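PDB 1O3U: HEPN domain-containing protein, which is of unknown function but carries the all-helical HEPN domain, which in relatives is often linked to nucleotide or RNA chemistry, and assembles as a two-chain unit. Local coordinates for residues 18-21 with 22-26; 49-53 with 54-58; 125-128 with 129-133. All coordinates share one frame; numbering follows the deposited sequence.

Contact 1 of 3, residues 18-21 with 22-26; sequences DDLE and HAKHD
His22 N donates to Asp18 O, Ala23 N to Asp19 O, Lys24 N to Leu20 O and His25 N to Glu21 O, four successive i to i+4 backbone bonds with N-H...O angles of 153-162°. Among the side chains, Asp19 OD2 forms a salt bridge with Lys45, and His22 NE2 a hydrogen bond with Asp26 OD2 of the second subunit. The other polar side-chain atom of each is joined through one water, which donates to Asp19 OD1 at 3.0 Å and meets His22 ND1 at 3.1 Å. The imidazole is thus held at both nitrogens, which fixes its rotation. With CG anti to the backbone N (chi1 -155°), its ring is directed into the dimer interface, where it stacks on His22 and Trp34 of the second subunit.

All this is built on an uninterrupted stretch of alpha-helix within helix 11-28, part of the HEPN helical bundle.

A second water links Glu21 and Lys24, donating to Glu21 OE1 at 2.6 Å and accepting only weakly from Lys24 NZ. The two charged ends are 5.3 Å apart from Glu21 OE1 to Lys24 NZ, too far for a direct pair, and Lys24 makes its salt bridge with Glu122.

Packing between the side chains is sparse. The straight Lys24 chain runs back across Leu20, its CE lying 4.0 Å from Leu20 CG, while Lys24 CG rests 3.4 Å from Leu20 O. Ala23 CB sits 3.4 Å from Leu20 O, and its methyl also touches Ser38 of helix 32-54 and Val118 of helix 104-132.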
loop_
_atom_site.group_PDB
_atom_site.type_symbol
_atom_site.label_atom_id
_atom_site.label_comp_id
_atom_site.label_asym_id
_atom_site.label_seq_id
_atom_site.Cartn_x
_atom_site.Cartn_y
_atom_site.Cartn_z
ATOM N N ASP A 18 -5.404 -5.853 5.069
ATOM C CA ASP A 18 -3.987 -6.105 5.312
ATOM C C ASP A 18 -3.237 -4.820 5.626
ATOM O O ASP A 18 -2.426 -4.820 6.547
ATOM C CB ASP A 18 -3.310 -6.787 4.133
ATOM C CG ASP A 18 -3.779 -8.201 3.923
ATOM O OD1 ASP A 18 -4.489 -8.751 4.799
ATOM O OD2 ASP A 18 -3.477 -8.839 2.886
ATOM N N ASP A 19 -3.461 -3.750 4.844
ATOM C CA ASP A 19 -2.905 -2.430 5.173
ATOM C C ASP A 19 -3.290 -1.967 6.607
ATOM O O ASP A 19 -2.481 -1.392 7.333
ATOM C CB ASP A 19 -3.383 -1.349 4.194
ATOM C CG ASP A 19 -2.720 -1.438 2.822
ATOM O OD1 ASP A 19 -1.648 -2.089 2.657
ATOM O OD2 ASP A 19 -3.197 -0.808 1.859
ATOM N N LEU A 20 -4.542 -2.189 6.985
ATOM C CA LEU A 20 -5.003 -1.838 8.331
ATOM C C LEU A 20 -4.202 -2.631 9.379
ATOM O O LEU A 20 -3.750 -2.072 10.366
ATOM C CB LEU A 20 -6.503 -2.090 8.504
ATOM C CG LEU A 20 -7.118 -1.563 9.813
ATOM C CD1 LEU A 20 -6.998 -0.087 9.909
ATOM C CD2 LEU A 20 -8.562 -2.019 10.000
ATOM N N GLU A 21 -4.016 -3.929 9.148
ATOM C CA GLU A 21 -3.254 -4.751 10.077
ATOM C C GLU A 21 -1.822 -4.260 10.153
ATOM O O GLU A 21 -1.247 -4.193 11.243
ATOM C CB GLU A 21 -3.303 -6.204 9.690
ATOM C CG GLU A 21 -2.773 -7.117 10.771
ATOM C CD GLU A 21 -3.708 -7.287 11.976
ATOM O OE1 GLU A 21 -4.886 -6.808 11.997
ATOM O OE2 GLU A 21 -3.225 -7.905 12.949
ATOM N N HIS A 22 -1.263 -3.890 9.004
ATOM C CA HIS A 22 0.069 -3.273 8.941
ATOM C C HIS A 22 0.119 -2.026 9.820
ATOM O O HIS A 22 1.047 -1.849 10.614
ATOM C CB HIS A 22 0.480 -2.900 7.520
ATOM C CG HIS A 22 1.976 -2.830 7.303
ATOM N ND1 HIS A 22 2.536 -2.622 6.058
ATOM C CD2 HIS A 22 3.018 -2.992 8.157
ATOM C CE1 HIS A 22 3.855 -2.643 6.166
ATOM N NE2 HIS A 22 4.169 -2.878 7.421
ATOM N N ALA A 23 -0.866 -1.138 9.663
ATOM C CA ALA A 23 -0.934 0.080 10.452
ATOM C C ALA A 23 -0.950 -0.210 11.971
ATOM O O ALA A 23 -0.289 0.482 12.751
ATOM C CB ALA A 23 -2.129 0.850 10.085
ATOM N N LYS A 24 -1.761 -1.189 12.361
ATOM C CA LYS A 24 -1.904 -1.563 13.738
ATOM C C LYS A 24 -0.584 -2.151 14.315
ATOM O O LYS A 24 -0.249 -1.910 15.473
ATOM C CB LYS A 24 -3.056 -2.542 13.869
ATOM C CG LYS A 24 -4.427 -1.869 13.741
ATOM C CD LYS A 24 -5.514 -2.842 14.003
ATOM C CE LYS A 24 -6.840 -2.181 13.752
ATOM N NZ LYS A 24 -7.940 -3.062 14.082
ATOM N N HIS A 25 0.140 -2.880 13.490
ATOM C CA HIS A 25 1.448 -3.418 13.857
ATOM C C HIS A 25 2.445 -2.303 14.061
ATOM O O HIS A 25 3.177 -2.288 15.064
ATOM C CB HIS A 25 1.939 -4.354 12.767
ATOM C CG HIS A 25 3.183 -5.099 13.138
ATOM N ND1 HIS A 25 4.426 -4.729 12.681
ATOM C CD2 HIS A 25 3.373 -6.184 13.926
ATOM C CE1 HIS A 25 5.332 -5.564 13.162
ATOM N NE2 HIS A 25 4.721 -6.451 13.930
ATOM N N ASP A 26 2.482 -1.363 13.115
ATOM C CA ASP A 26 3.360 -0.191 13.242
ATOM C C ASP A 26 2.986 0.627 14.488
ATOM O O ASP A 26 3.876 1.064 15.234
ATOM C CB ASP A 26 3.296 0.712 12.016
ATOM C CG ASP A 26 4.108 0.165 10.825
ATOM O OD1 ASP A 26 5.175 -0.469 11.022
ATOM O OD2 ASP A 26 3.728 0.337 9.684
HETATM O O HOH W 1 0.766 -1.030 4.125
HETATM O O HOH W 2 -6.867 -5.164 11.669
#

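Contact 2 of 3, residues 49-53 with 54-58; sequences AVFQR and MGAQA
Met54, Gly55 and Ala56 each donate a backbone N-H to the last turn of helix 32-54. Met54 N bonds to Val50 O at 3.0 Å, an ordinary i to i+4 bond. Beyond it the pattern changes: Ala56 N reaches back five residues to Phe51 O, also at 3.0 Å, and Gly55 N bonds to Gln52 O at 3.1 Å. This last N-H stands above the carbonyl plane, 72° out of it, instead of meeting a lone pair, whereas the Ala56 bond is much less tilted.

The side-chain contact is centred on Phe51. Its CG is anti to the carbonyl carbon, which brings the ring alongside the departing chain. Ala58 CB lies over one face in a CH-pi contact, 3.9 Å from the Phe51 ring centroid and 20° off the normal, displaced toward the rim near CG. Ala56 O comes to the ring edge near its plane, and Ala56 CB is 4.1 Å from Phe51 CD2. Replacing Phe51 by an alanine would probably leave the Ala58 methyl without the ring face it rests on and open a gap toward Leu70. Met54, a selenomethionine, is folded at both chi2 and chi3; its CG passes 3.4 Å from Val50 O before the chain turns outward to Phe74 and Ile135.

Outside the two segments, Phe51 also touches Glu69 and Leu70, and Ala58 touches Phe66, so both side chains also pack against helix 63-70. Gln52 OE1 is hydrogen-bonded to His12.

Gly55, with a positive phi of 72°, is the first residue to leave helical geometry; together with the two bonds back into the last turn, this defines a Schellman motif at the C-terminus of helix 32-54.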
loop_
_atom_site.group_PDB
_atom_site.type_symbol
_atom_site.label_atom_id
_atom_site.label_comp_id
_atom_site.label_asym_id
_atom_site.label_seq_id
_atom_site.Cartn_x
_atom_site.Cartn_y
_atom_site.Cartn_z
ATOM N N ALA A 49 -12.608 -0.654 -3.561
ATOM C CA ALA A 49 -13.362 -1.911 -3.588
ATOM C C ALA A 49 -14.836 -1.646 -3.946
ATOM O O ALA A 49 -15.440 -2.434 -4.665
ATOM C CB ALA A 49 -13.260 -2.635 -2.253
ATOM N N VAL A 50 -15.379 -0.501 -3.514
ATOM C CA VAL A 50 -16.767 -0.138 -3.859
ATOM C C VAL A 50 -16.903 0.196 -5.350
ATOM O O VAL A 50 -17.863 -0.236 -6.021
ATOM C CB VAL A 50 -17.303 1.044 -3.032
ATOM C CG1 VAL A 50 -18.771 1.301 -3.365
ATOM C CG2 VAL A 50 -17.139 0.783 -1.512
ATOM N N PHE A 51 -15.995 1.029 -5.848
ATOM C CA PHE A 51 -15.915 1.276 -7.286
ATOM C C PHE A 51 -15.798 -0.013 -8.089
ATOM O O PHE A 51 -16.514 -0.148 -9.068
ATOM C CB PHE A 51 -14.789 2.246 -7.663
ATOM C CG PHE A 51 -15.071 3.659 -7.275
ATOM C CD1 PHE A 51 -14.771 4.117 -6.001
ATOM C CD2 PHE A 51 -15.660 4.536 -8.179
ATOM C CE1 PHE A 51 -15.026 5.444 -5.623
ATOM C CE2 PHE A 51 -15.935 5.858 -7.806
ATOM C CZ PHE A 51 -15.623 6.297 -6.508
ATOM N N GLN A 52 -14.949 -0.960 -7.676
ATOM C CA GLN A 52 -14.737 -2.194 -8.442
ATOM C C GLN A 52 -16.036 -3.010 -8.505
ATOM O O GLN A 52 -16.396 -3.502 -9.543
ATOM C CB GLN A 52 -13.626 -3.080 -7.871
ATOM C CG GLN A 52 -13.163 -4.134 -8.903
ATOM C CD GLN A 52 -12.390 -5.329 -8.310
ATOM O OE1 GLN A 52 -11.767 -5.221 -7.265
ATOM N NE2 GLN A 52 -12.427 -6.469 -9.013
ATOM N N ARG A 53 -16.722 -3.138 -7.380
ATOM C CA ARG A 53 -18.009 -3.852 -7.341
ATOM C C ARG A 53 -19.060 -3.177 -8.233
ATOM O O ARG A 53 -19.838 -3.854 -8.898
ATOM C CB ARG A 53 -18.525 -3.947 -5.917
ATOM C CG ARG A 53 -19.913 -4.583 -5.764
ATOM C CD ARG A 53 -19.970 -6.061 -5.990
ATOM N NE ARG A 53 -21.369 -6.529 -5.973
ATOM C CZ ARG A 53 -21.818 -7.594 -6.598
ATOM N NH1 ARG A 53 -20.998 -8.354 -7.320
ATOM N NH2 ARG A 53 -23.100 -7.913 -6.506
HETATM N N MSE A 54 -19.068 -1.851 -8.260
HETATM C CA MSE A 54 -20.000 -1.115 -9.088
HETATM C C MSE A 54 -19.579 -1.128 -10.553
HETATM O O MSE A 54 -20.356 -0.747 -11.387
HETATM C CB MSE A 54 -20.130 0.343 -8.631
HETATM C CG MSE A 54 -20.915 0.507 -7.367
HETATM SE SE MSE A 54 -22.751 -0.281 -7.456
HETATM C CE MSE A 54 -23.367 0.635 -9.068
ATOM N N GLY A 55 -18.363 -1.563 -10.870
ATOM C CA GLY A 55 -17.867 -1.524 -12.232
ATOM C C GLY A 55 -17.532 -0.116 -12.713
ATOM O O GLY A 55 -17.516 0.162 -13.906
ATOM N N ALA A 56 -17.300 0.806 -11.777
ATOM C CA ALA A 56 -17.046 2.188 -12.130
ATOM C C ALA A 56 -15.574 2.551 -11.963
ATOM O O ALA A 56 -14.907 2.010 -11.105
ATOM C CB ALA A 56 -17.913 3.097 -11.288
ATOM N N GLN A 57 -15.091 3.480 -12.798
ATOM C CA GLN A 57 -13.740 4.010 -12.724
ATOM C C GLN A 57 -13.610 4.955 -11.541
ATOM O O GLN A 57 -14.452 5.864 -11.366
ATOM C CB GLN A 57 -13.459 4.805 -14.016
ATOM C CG GLN A 57 -12.046 5.301 -14.224
ATOM C CD GLN A 57 -11.021 4.166 -14.125
ATOM O OE1 GLN A 57 -11.099 3.191 -14.866
ATOM N NE2 GLN A 57 -10.072 4.299 -13.210
ATOM N N ALA A 58 -12.536 4.789 -10.774
ATOM C CA ALA A 58 -12.217 5.643 -9.637
ATOM C C ALA A 58 -11.090 6.591 -9.994
ATOM O O ALA A 58 -9.972 6.160 -10.207
ATOM C CB ALA A 58 -11.806 4.787 -8.456
#

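Contact 3 of 3, residues 125-128 with 129-133; sequences IRFC and EDLLS
Glu129 returns along Ile125, the two side chains side by side and pointing the same way, while Glu129 N donates to Ile125 O. Its CG is anti to the carbonyl carbon (chi1 -76°), which carries the extended chain past Ile125 O, 3.3 Å from Glu129 CG, and sets Glu129 OE2 3.9 Å from Ile125 CG2. The other carboxylate oxygen, Glu129 OE1, stays 5.4 Å from Arg126 NE, so the opposite charges do not touch. Asp130 N bonds to Arg126 O at 2.9 Å; the carboxylate lies close to that oxygen without bonding to it, Asp130 CG 3.2 Å from Arg126 O. Leu131 N donates to Phe127 O, and Leu131 CD1 approaches the ring obliquely, 3.8 Å from Phe127 CE2. Leu132 N donates to Cys128 O with an N-H...O angle of 170°, the straightest of these four. At Ser133 both N and OG donate to Glu129 O; the hydroxyl comes from above the carbonyl plane, so that two donors of one residue grip this oxygen.

Around this last part of helix 104-132, Ile125 packs on Leu20 and Ala46, and Cys128 fits against Met13, Val47 and Val50, between helices 11-28 and 32-54. Phe127 and Leu131 instead meet a loop, at Ile76, Pro77 and Phe74.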
loop_
_atom_site.group_PDB
_atom_site.type_symbol
_atom_site.label_atom_id
_atom_site.label_comp_id
_atom_site.label_asym_id
_atom_site.label_seq_id
_atom_site.Cartn_x
_atom_site.Cartn_y
_atom_site.Cartn_z
ATOM N N ILE A 125 -13.209 1.395 6.261
ATOM C CA ILE A 125 -13.280 -0.002 5.845
ATOM C C ILE A 125 -14.645 -0.648 6.195
ATOM O O ILE A 125 -15.258 -1.277 5.348
ATOM C CB ILE A 125 -12.137 -0.807 6.424
ATOM C CG1 ILE A 125 -10.824 -0.388 5.782
ATOM C CG2 ILE A 125 -12.432 -2.326 6.304
ATOM C CD1 ILE A 125 -9.569 -0.946 6.547
ATOM N N ARG A 126 -15.117 -0.461 7.424
ATOM C CA ARG A 126 -16.358 -1.067 7.895
ATOM C C ARG A 126 -17.579 -0.440 7.188
ATOM O O ARG A 126 -18.514 -1.139 6.827
ATOM C CB ARG A 126 -16.452 -0.920 9.406
ATOM C CG ARG A 126 -15.413 -1.784 10.149
ATOM C CD ARG A 126 -15.451 -1.627 11.653
ATOM N NE ARG A 126 -14.689 -2.674 12.317
ATOM C CZ ARG A 126 -14.443 -2.705 13.614
ATOM N NH1 ARG A 126 -14.901 -1.761 14.415
ATOM N NH2 ARG A 126 -13.755 -3.700 14.115
ATOM N N PHE A 127 -17.521 0.852 6.911
ATOM C CA PHE A 127 -18.565 1.511 6.099
ATOM C C PHE A 127 -18.653 0.922 4.681
ATOM O O PHE A 127 -19.773 0.595 4.151
ATOM C CB PHE A 127 -18.295 2.993 5.987
ATOM C CG PHE A 127 -19.304 3.710 5.136
ATOM C CD1 PHE A 127 -20.525 4.046 5.630
ATOM C CD2 PHE A 127 -18.997 4.047 3.820
ATOM C CE1 PHE A 127 -21.449 4.739 4.824
ATOM C CE2 PHE A 127 -19.901 4.715 3.035
ATOM C CZ PHE A 127 -21.123 5.056 3.534
ATOM N N CYS A 128 -17.500 0.819 4.027
ATOM C CA CYS A 128 -17.413 0.188 2.721
ATOM C C CYS A 128 -17.875 -1.278 2.752
ATOM O O CYS A 128 -18.597 -1.712 1.835
ATOM C CB CYS A 128 -16.006 0.285 2.151
ATOM S SG CYS A 128 -15.498 1.976 1.804
ATOM N N GLU A 129 -17.494 -2.020 3.787
ATOM C CA GLU A 129 -18.009 -3.406 3.984
ATOM C C GLU A 129 -19.541 -3.419 4.045
ATOM O O GLU A 129 -20.200 -4.216 3.367
ATOM C CB GLU A 129 -17.414 -4.052 5.242
ATOM C CG GLU A 129 -16.000 -4.516 5.069
ATOM C CD GLU A 129 -15.336 -5.019 6.318
ATOM O OE1 GLU A 129 -15.838 -4.708 7.429
ATOM O OE2 GLU A 129 -14.286 -5.701 6.179
ATOM N N ASP A 130 -20.110 -2.515 4.830
ATOM C CA ASP A 130 -21.549 -2.390 4.989
ATOM C C ASP A 130 -22.232 -2.073 3.664
ATOM O O ASP A 130 -23.276 -2.644 3.356
ATOM C CB ASP A 130 -21.896 -1.327 6.034
ATOM C CG ASP A 130 -21.570 -1.775 7.472
ATOM O OD1 ASP A 130 -21.059 -2.919 7.666
ATOM O OD2 ASP A 130 -21.828 -1.042 8.469
ATOM N N LEU A 131 -21.637 -1.166 2.893
ATOM C CA LEU A 131 -22.104 -0.850 1.550
ATOM C C LEU A 131 -22.041 -2.077 0.601
ATOM O O LEU A 131 -23.055 -2.423 -0.052
ATOM C CB LEU A 131 -21.293 0.342 0.980
ATOM C CG LEU A 131 -21.961 1.696 0.842
ATOM C CD1 LEU A 131 -21.033 2.631 0.079
ATOM C CD2 LEU A 131 -23.373 1.562 0.101
ATOM N N LEU A 132 -20.889 -2.749 0.538
ATOM C CA LEU A 132 -20.707 -3.925 -0.302
ATOM C C LEU A 132 -21.647 -5.088 0.053
ATOM O O LEU A 132 -22.029 -5.869 -0.836
ATOM C CB LEU A 132 -19.272 -4.410 -0.266
ATOM C CG LEU A 132 -18.315 -3.480 -1.002
ATOM C CD1 LEU A 132 -16.878 -3.751 -0.632
ATOM C CD2 LEU A 132 -18.513 -3.637 -2.490
ATOM N N SER A 133 -22.037 -5.164 1.320
ATOM C CA SER A 133 -22.928 -6.222 1.797
ATOM C C SER A 133 -24.325 -6.014 1.268
ATOM O O SER A 133 -25.125 -6.948 1.288
ATOM C CB SER A 133 -22.986 -6.244 3.328
ATOM O OG SER A 133 -21.716 -6.612 3.852
#

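Contacts 2 and 3 are neighbours at one end of the helical bundle, their centres 13 Å apart, where helices 32-54 and 104-132 both finish. They touch directly: Arg53 CB lies 3.4 Å from Leu132 CD2, and Val50 CG2 is 3.9 Å from Cys128 CB. Contact 1, on helix 11-28, meets contact 3 through Leu20 CD2 and Ile125 CD1, 3.8 Å apart, although their centres are 19 Å from each other. Because it touches both, contact 3 links the other two within the chain. Contacts 1 and 2 do not touch, with nearest atoms about 11 Å apart, yet both reach the second subunit; segments 125-128 and 129-133 do not.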